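Local structure of CD8 alpha antigen (Sus scrofa, 5EDX) at residues Q89-C94 / S109-A114; R66-Y71 / R83-D88; R21-H26 / N74-L79. The protein probably acts as a homodimeric T-cell co-receptor, its immunoglobulin V-set domains binding MHC class I molecules. All blocks are in the same frame, centred on the assembly; numbering follows the deposited sequence.

Contact 1: Q89-C94 / S109-A114; sequences QGYYFC and SVFLPA
The carbonyl oxygen of Gly90 receives the amide of Val110 in a nearly straight bond (N to O 2.9 Å, 169° at the hydrogen), and the CA-H of Ser109 touches the same oxygen. Gly90 N returns the favour to Val110 O at 3.0 Å, which completes an antiparallel hydrogen-bonded pair. Glycine suits position 90 because, with phi at 150°, a CB would jam against the carbonyl oxygen of Gln89. Its amide N also sits over one face of the Phe111 ring.

On one side of the strands Tyr91 and Phe111 form an offset edge-to-face pair with centroids 5.6 Å apart, the edge of Phe111 aimed at the Tyr91 face. Ser109, small enough to fit beside the tyrosine, brings CB to 3.9 Å from Tyr91 CD1. Tyr91 also packs on Ala43 of the second subunit.

The buried side belongs to Val110 and Tyr92. With CG1 trans to its backbone N (chi1 -169°), Val110 divides its branches: CG1 meets Phe84, while CG2 lies 3.9 Å from Tyr92 CD1. Tyr92 OH bonds to the backbone oxygen of Asp88, four residues earlier. That bond makes a tyrosine corner, and the Asp-x-Gly-x-Tyr-x-Cys sequence from Asp88 to Cys94 marks strand F of an immunoglobulin V domain, here paired with strand G.

Contact 2: R66-Y71 / R83-D88; sequences RYISGY and RFREED
The guanidinium of Arg85 lies flat on Tyr67, the two planes only 5° apart and their centres 4.4 Å from each other. The overlap is displaced: Tyr67 CB sits over the middle of the guanidinium, while the ring face itself takes Arg85 CD, 4.0 Å from the ring centroid in a CH-pi contact. Arg83 O lies at the edge of the tyrosine ring, and at the edge of the guanidinium Ile68 CD1 comes within 3.6 Å of Arg85 NH2. Tyrosine is apt here, offering an apolar face to a flat cation and a hydroxyl to water.

A bend at chi3 (-66°) turns Arg85 toward Asp88, which it grips side-on. NE reaches Asp88 OD1 at 3.0 Å and 175°, and NH2 forms the salt bridge to the syn lone pair of OD2 at 2.9 Å. The backbone N of Arg85 also donates to OD1, from the same face of the carboxylate as NE. This bidentate grip fixes the rotation of the guanidinium, and the several donors would probably favour an ionised carboxylate.

Two waters finish the contact. One donates to Tyr67 O and, at 2.9 Å from its oxygen, to Asp88 OD1, and accepts from Arg83 N; the other links Tyr67 OH with Arg83 NH1. A short 3-10 turn, closed by Asp88 N bonding to Arg85 O, carries the aspartate. Such a turn between strands E and F, packed against the start of strand D, is characteristic of the immunoglobulin V domain.

Contact 3: R21-H26 / N74-L79; sequences RCEVMH and NDNFYL
Asp75 comes first, its OD1 only 2.5 Å from Glu23 OE1, a spacing that suggests one of the two acids holds a proton. The carboxylate planes stand 79° apart. The backbone of Asp75 joins in as well, its O accepting from Val24 N at 3.1 Å.

Asn76 lays its amide oxygen beside the aliphatic part of Glu23, OD1 to CB 3.3 Å. A water donates to that OD1 at 2.7 Å and weakly to Glu23 OE2.

At Phe77 the side chains turn to the interior. Its amide bonds to Cys22 O at 2.8 Å, and its own O accepts from Cys22 N. This pairs strand B with strand E in one sheet of the immunoglobulin sandwich, beside the disulfide from Cys22 to Cys94. Phe77 CB lies 3.8 Å from Cys22 SG, while farther out its ring CE1 meets Val24 CG2 at 3.7 Å, so one aromatic residue packs on two apolar neighbours of strand B.

Tyr78 returns to the Glu23 side. A chi1 of -173° swings Arg21 CG out opposite its backbone N and lays the chain alongside the ring, pointing the same way, with CG 3.4 Å from Tyr78 CE1. Tyr71 stacks on the tyrosine, and Lys19 makes a cation-pi contact with it.

In the fold
From the N terminus, contact 3 opens first, at 21-26. Contact 2 opens at 66-71, and the chain then turns into the next strand, where 74-79 closes contact 3 over 47 intervening residues. Segment 83-88 follows and closes contact 2, so these two loops cross. Contact 1 comes afterwards in series, as the hairpin of strands 90-98 and 101-111. Contacts 2 and 3 share one sheet through neighbouring strands 68-73 and 76-81, while contact 1 lies in the other. The Cys22-Cys94 disulfide bridges the two sheets between contacts 3 and 1, and Phe84 of contact 2 packs against Gln89, Val110 and Leu112 of contact 1.

Contact 1: Q89-C94 / S109-A114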
# COMPACT_ATOMS: atom_id res chain seq x y z
N GLN A 89 -7.12 6.11 15.07
CA GLN A 89 -7.80 4.85 14.78
C GLN A 89 -7.64 4.46 13.32
O GLN A 89 -7.72 5.30 12.43
CB GLN A 89 -9.28 4.96 15.11
CG GLN A 89 -9.58 5.17 16.56
CD GLN A 89 -11.06 5.39 16.77
OE1 GLN A 89 -11.57 6.49 16.59
NE2 GLN A 89 -11.76 4.33 17.14
N GLY A 90 -7.46 3.17 13.07
CA GLY A 90 -7.33 2.69 11.70
C GLY A 90 -6.44 1.47 11.58
O GLY A 90 -6.29 0.70 12.53
N TYR A 91 -5.85 1.31 10.40
CA TYR A 91 -5.10 0.11 10.06
C TYR A 91 -3.64 0.43 9.82
O TYR A 91 -3.31 1.30 9.01
CB TYR A 91 -5.70 -0.51 8.80
CG TYR A 91 -7.19 -0.71 8.93
CD1 TYR A 91 -7.69 -1.74 9.70
CD2 TYR A 91 -8.08 0.14 8.29
CE1 TYR A 91 -9.06 -1.93 9.83
CE2 TYR A 91 -9.46 -0.04 8.42
CZ TYR A 91 -9.93 -1.08 9.19
OH TYR A 91 -11.28 -1.28 9.34
N TYR A 92 -2.76 -0.25 10.55
CA TYR A 92 -1.33 -0.03 10.40
C TYR A 92 -0.69 -1.29 9.84
O TYR A 92 -1.09 -2.40 10.19
CB TYR A 92 -0.72 0.33 11.76
CG TYR A 92 -1.23 1.65 12.30
CD1 TYR A 92 -2.45 1.73 12.97
CD2 TYR A 92 -0.51 2.82 12.12
CE1 TYR A 92 -2.93 2.94 13.45
CE2 TYR A 92 -0.98 4.04 12.60
CZ TYR A 92 -2.19 4.09 13.27
OH TYR A 92 -2.65 5.30 13.74
N PHE A 93 0.29 -1.12 8.96
CA PHE A 93 0.92 -2.27 8.33
C PHE A 93 2.27 -1.92 7.74
O PHE A 93 2.58 -0.75 7.54
CB PHE A 93 -0.02 -2.92 7.29
CG PHE A 93 -0.46 -2.00 6.17
CD1 PHE A 93 -1.34 -0.95 6.41
CD2 PHE A 93 -0.03 -2.22 4.87
CE1 PHE A 93 -1.75 -0.12 5.37
CE2 PHE A 93 -0.45 -1.40 3.82
CZ PHE A 93 -1.31 -0.34 4.08
N CYS A 94 3.08 -2.95 7.50
CA CYS A 94 4.44 -2.76 7.04
C CYS A 94 4.56 -3.14 5.58
O CYS A 94 3.80 -3.97 5.09
CB CYS A 94 5.39 -3.64 7.86
SG CYS A 94 5.44 -3.17 9.60
N SER A 109 -5.18 -3.61 13.36
CA SER A 109 -6.23 -2.62 13.56
C SER A 109 -6.13 -2.06 14.97
O SER A 109 -5.91 -2.79 15.93
CB SER A 109 -7.62 -3.22 13.32
OG SER A 109 -7.93 -4.19 14.30
N VAL A 110 -6.26 -0.74 15.08
CA VAL A 110 -6.25 -0.09 16.37
C VAL A 110 -7.48 0.82 16.45
O VAL A 110 -7.60 1.76 15.68
CB VAL A 110 -4.98 0.74 16.58
CG1 VAL A 110 -4.88 1.17 18.03
CG2 VAL A 110 -3.74 -0.08 16.18
N PHE A 111 -8.39 0.51 17.37
CA PHE A 111 -9.64 1.26 17.49
C PHE A 111 -9.98 1.53 18.96
O PHE A 111 -9.59 0.78 19.85
CB PHE A 111 -10.79 0.50 16.83
CG PHE A 111 -10.79 0.58 15.32
CD1 PHE A 111 -11.44 1.62 14.67
CD2 PHE A 111 -10.12 -0.37 14.56
CE1 PHE A 111 -11.43 1.71 13.29
CE2 PHE A 111 -10.11 -0.28 13.18
CZ PHE A 111 -10.77 0.75 12.54
N LEU A 112 -10.70 2.62 19.19
CA LEU A 112 -11.28 2.93 20.49
C LEU A 112 -12.30 1.85 20.86
O LEU A 112 -12.88 1.20 19.98
CB LEU A 112 -12.01 4.28 20.41
CG LEU A 112 -11.50 5.60 21.00
CD1 LEU A 112 -10.01 5.63 21.27
CD2 LEU A 112 -11.93 6.78 20.12
N PRO A 113 -12.50 1.63 22.16
CA PRO A 113 -13.59 0.75 22.59
C PRO A 113 -14.93 1.35 22.16
O PRO A 113 -15.07 2.58 22.18
CB PRO A 113 -13.47 0.76 24.12
CG PRO A 113 -12.05 1.14 24.39
CD PRO A 113 -11.69 2.10 23.30
N ALA A 114 -15.88 0.52 21.77
CA ALA A 114 -17.18 1.02 21.32
C ALA A 114 -18.12 1.29 22.50
O ALA A 114 -17.69 1.35 23.65
CB ALA A 114 -17.82 0.05 20.34

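Contact 2: R66-Y71 / R83-D88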
# COMPACT_ATOMS: atom_id res chain seq x y z
N ARG A 66 6.03 13.49 17.75
CA ARG A 66 5.69 13.52 19.16
C ARG A 66 4.59 12.51 19.44
O ARG A 66 4.47 12.01 20.56
CB ARG A 66 5.23 14.92 19.58
CG ARG A 66 6.32 15.98 19.50
CD ARG A 66 5.75 17.38 19.72
NE ARG A 66 4.75 17.72 18.72
CZ ARG A 66 4.20 18.93 18.60
NH1 ARG A 66 4.56 19.91 19.41
NH2 ARG A 66 3.29 19.15 17.66
N TYR A 67 3.78 12.21 18.42
CA TYR A 67 2.66 11.29 18.57
C TYR A 67 2.91 9.94 17.90
O TYR A 67 2.38 8.93 18.35
CB TYR A 67 1.39 11.90 17.99
CG TYR A 67 0.86 13.04 18.82
CD1 TYR A 67 0.07 12.79 19.94
CD2 TYR A 67 1.16 14.36 18.51
CE1 TYR A 67 -0.41 13.83 20.72
CE2 TYR A 67 0.68 15.40 19.28
CZ TYR A 67 -0.10 15.13 20.38
OH TYR A 67 -0.58 16.16 21.16
N ILE A 68 3.67 9.93 16.81
CA ILE A 68 3.94 8.70 16.08
C ILE A 68 5.42 8.58 15.78
O ILE A 68 5.98 9.41 15.06
CB ILE A 68 3.18 8.64 14.74
CG1 ILE A 68 1.67 8.71 14.98
CG2 ILE A 68 3.56 7.37 13.97
CD1 ILE A 68 0.83 8.62 13.73
N SER A 69 6.08 7.57 16.35
CA SER A 69 7.48 7.33 16.03
C SER A 69 7.70 5.85 15.78
O SER A 69 6.78 5.04 15.94
CB SER A 69 8.39 7.83 17.16
OG SER A 69 8.26 7.02 18.31
N GLY A 70 8.91 5.48 15.37
CA GLY A 70 9.20 4.08 15.15
C GLY A 70 10.68 3.82 15.14
O GLY A 70 11.48 4.75 15.08
N TYR A 71 11.06 2.54 15.19
CA TYR A 71 12.47 2.19 15.22
C TYR A 71 12.71 0.76 14.77
O TYR A 71 11.79 -0.06 14.73
CB TYR A 71 13.07 2.43 16.61
CG TYR A 71 12.61 1.47 17.70
CD1 TYR A 71 13.29 0.28 17.93
CD2 TYR A 71 11.52 1.77 18.50
CE1 TYR A 71 12.89 -0.59 18.93
CE2 TYR A 71 11.11 0.90 19.51
CZ TYR A 71 11.81 -0.27 19.72
OH TYR A 71 11.42 -1.15 20.71
N ARG A 83 0.36 8.82 22.28
CA ARG A 83 -0.72 9.45 23.03
C ARG A 83 -1.95 9.35 22.15
O ARG A 83 -2.33 10.31 21.47
CB ARG A 83 -0.35 10.91 23.30
CG ARG A 83 -0.81 11.45 24.65
CD ARG A 83 -0.16 12.80 24.95
NE ARG A 83 0.99 12.68 25.84
CZ ARG A 83 1.82 13.69 26.14
NH1 ARG A 83 1.62 14.89 25.60
NH2 ARG A 83 2.83 13.50 26.96
N PHE A 84 -2.57 8.17 22.16
CA PHE A 84 -3.53 7.77 21.14
C PHE A 84 -4.62 8.81 20.90
O PHE A 84 -5.34 9.20 21.82
CB PHE A 84 -4.13 6.40 21.50
CG PHE A 84 -4.94 5.78 20.41
CD1 PHE A 84 -4.33 5.30 19.26
CD2 PHE A 84 -6.32 5.65 20.53
CE1 PHE A 84 -5.08 4.72 18.26
CE2 PHE A 84 -7.07 5.06 19.52
CZ PHE A 84 -6.45 4.60 18.38
N ARG A 85 -4.71 9.27 19.66
CA ARG A 85 -5.72 10.26 19.28
C ARG A 85 -6.90 9.57 18.61
O ARG A 85 -6.78 8.46 18.08
CB ARG A 85 -5.09 11.30 18.35
CG ARG A 85 -3.91 12.05 18.98
CD ARG A 85 -3.05 12.79 17.94
NE ARG A 85 -2.36 11.87 17.04
CZ ARG A 85 -1.53 12.24 16.08
NH1 ARG A 85 -1.26 13.52 15.87
NH2 ARG A 85 -0.96 11.32 15.30
N GLU A 86 -8.06 10.22 18.63
CA GLU A 86 -9.25 9.66 18.01
C GLU A 86 -8.97 9.38 16.53
O GLU A 86 -9.39 8.35 15.99
CB GLU A 86 -10.42 10.63 18.15
CG GLU A 86 -11.73 10.09 17.63
CD GLU A 86 -12.91 10.90 18.10
OE1 GLU A 86 -12.70 11.97 18.70
OE2 GLU A 86 -14.06 10.48 17.85
N GLU A 87 -8.23 10.28 15.90
CA GLU A 87 -7.90 10.15 14.49
C GLU A 87 -6.74 9.17 14.23
O GLU A 87 -6.39 8.93 13.08
CB GLU A 87 -7.58 11.53 13.89
CG GLU A 87 -6.37 12.23 14.48
CD GLU A 87 -6.70 13.09 15.70
OE1 GLU A 87 -7.79 12.90 16.30
OE2 GLU A 87 -5.87 13.95 16.05
N ASP A 88 -6.15 8.62 15.30
CA ASP A 88 -5.15 7.56 15.15
C ASP A 88 -5.80 6.19 14.91
O ASP A 88 -5.12 5.22 14.60
CB ASP A 88 -4.23 7.47 16.38
CG ASP A 88 -3.20 8.59 16.43
OD1 ASP A 88 -2.78 8.96 17.55
OD2 ASP A 88 -2.80 9.10 15.36
O HOH W 1 -0.39 8.76 19.19
O HOH W 2 -0.58 16.13 24.05

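Contact 3: R21-H26 / N74-L79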
# COMPACT_ATOMS: atom_id res chain seq x y z
N ARG A 21 4.38 -4.13 16.32
CA ARG A 21 5.61 -4.77 15.85
C ARG A 21 5.39 -5.54 14.55
O ARG A 21 4.40 -6.26 14.41
CB ARG A 21 6.14 -5.72 16.92
CG ARG A 21 7.52 -6.31 16.60
CD ARG A 21 7.91 -7.37 17.63
NE ARG A 21 7.04 -8.53 17.55
CZ ARG A 21 6.10 -8.84 18.44
NH1 ARG A 21 5.35 -9.92 18.26
NH2 ARG A 21 5.93 -8.08 19.52
N CYS A 22 6.31 -5.37 13.61
CA CYS A 22 6.41 -6.30 12.49
C CYS A 22 7.84 -6.80 12.37
O CYS A 22 8.77 -6.01 12.33
CB CYS A 22 5.90 -5.69 11.16
SG CYS A 22 6.89 -4.36 10.41
N GLU A 23 7.99 -8.12 12.37
CA GLU A 23 9.29 -8.74 12.19
C GLU A 23 9.40 -9.18 10.75
O GLU A 23 8.50 -9.84 10.22
CB GLU A 23 9.46 -9.94 13.13
CG GLU A 23 10.83 -10.63 13.00
CD GLU A 23 11.00 -11.85 13.90
OE1 GLU A 23 12.12 -12.41 13.94
OE2 GLU A 23 10.02 -12.27 14.55
N VAL A 24 10.48 -8.79 10.09
CA VAL A 24 10.76 -9.29 8.75
C VAL A 24 11.69 -10.48 8.90
O VAL A 24 12.84 -10.32 9.29
CB VAL A 24 11.42 -8.22 7.87
CG1 VAL A 24 11.81 -8.80 6.51
CG2 VAL A 24 10.50 -7.02 7.72
N MET A 25 11.17 -11.67 8.63
CA MET A 25 11.92 -12.91 8.82
C MET A 25 12.96 -13.09 7.72
O MET A 25 12.82 -12.52 6.64
CB MET A 25 10.96 -14.11 8.81
CG MET A 25 9.60 -13.81 9.45
SD MET A 25 9.78 -13.36 11.18
CE MET A 25 10.71 -14.77 11.78
N HIS A 26 13.98 -13.90 7.99
CA HIS A 26 14.97 -14.26 6.97
C HIS A 26 15.63 -13.00 6.40
O HIS A 26 15.64 -12.78 5.19
CB HIS A 26 14.32 -15.10 5.87
CG HIS A 26 15.30 -15.74 4.93
ND1 HIS A 26 15.44 -15.34 3.62
CD2 HIS A 26 16.18 -16.74 5.12
CE1 HIS A 26 16.37 -16.08 3.04
NE2 HIS A 26 16.84 -16.93 3.93
N ASN A 74 17.37 -5.12 15.46
CA ASN A 74 17.56 -6.40 14.79
C ASN A 74 16.59 -6.51 13.62
O ASN A 74 16.51 -5.61 12.79
CB ASN A 74 17.38 -7.56 15.78
CG ASN A 74 18.38 -7.50 16.92
OD1 ASN A 74 19.58 -7.42 16.70
ND2 ASN A 74 17.88 -7.53 18.15
N ASP A 75 15.84 -7.61 13.56
CA ASP A 75 14.90 -7.82 12.46
C ASP A 75 13.48 -7.38 12.82
O ASP A 75 12.53 -7.66 12.09
CB ASP A 75 14.90 -9.28 12.01
CG ASP A 75 14.40 -10.24 13.08
OD1 ASP A 75 14.09 -11.40 12.74
OD2 ASP A 75 14.33 -9.84 14.26
N ASN A 76 13.34 -6.70 13.95
CA ASN A 76 12.04 -6.19 14.39
C ASN A 76 11.87 -4.71 14.11
O ASN A 76 12.76 -3.91 14.38
CB ASN A 76 11.85 -6.43 15.88
CG ASN A 76 11.81 -7.90 16.23
OD1 ASN A 76 10.94 -8.63 15.76
ND2 ASN A 76 12.75 -8.34 17.06
N PHE A 77 10.70 -4.34 13.58
CA PHE A 77 10.36 -2.95 13.35
C PHE A 77 9.17 -2.58 14.23
O PHE A 77 8.23 -3.36 14.38
CB PHE A 77 10.04 -2.72 11.87
CG PHE A 77 11.19 -3.01 10.95
CD1 PHE A 77 11.41 -4.30 10.49
CD2 PHE A 77 12.07 -2.01 10.58
CE1 PHE A 77 12.48 -4.58 9.65
CE2 PHE A 77 13.13 -2.27 9.74
CZ PHE A 77 13.35 -3.56 9.27
N TYR A 78 9.22 -1.40 14.83
CA TYR A 78 8.19 -0.99 15.77
C TYR A 78 7.59 0.34 15.39
O TYR A 78 8.28 1.20 14.83
CB TYR A 78 8.77 -0.88 17.18
CG TYR A 78 9.29 -2.19 17.72
CD1 TYR A 78 8.46 -3.05 18.43
CD2 TYR A 78 10.60 -2.57 17.52
CE1 TYR A 78 8.93 -4.26 18.93
CE2 TYR A 78 11.09 -3.77 18.02
CZ TYR A 78 10.25 -4.61 18.72
OH TYR A 78 10.73 -5.81 19.21
N LEU A 79 6.31 0.51 15.70
CA LEU A 79 5.63 1.80 15.58
C LEU A 79 5.01 2.09 16.93
O LEU A 79 4.38 1.22 17.53
CB LEU A 79 4.53 1.73 14.52
CG LEU A 79 3.90 3.08 14.16
CD1 LEU A 79 4.86 3.90 13.31
CD2 LEU A 79 2.58 2.88 13.43
O HOH W 3 8.64 -7.05 21.22
O HOH W 4 10.12 -10.50 17.53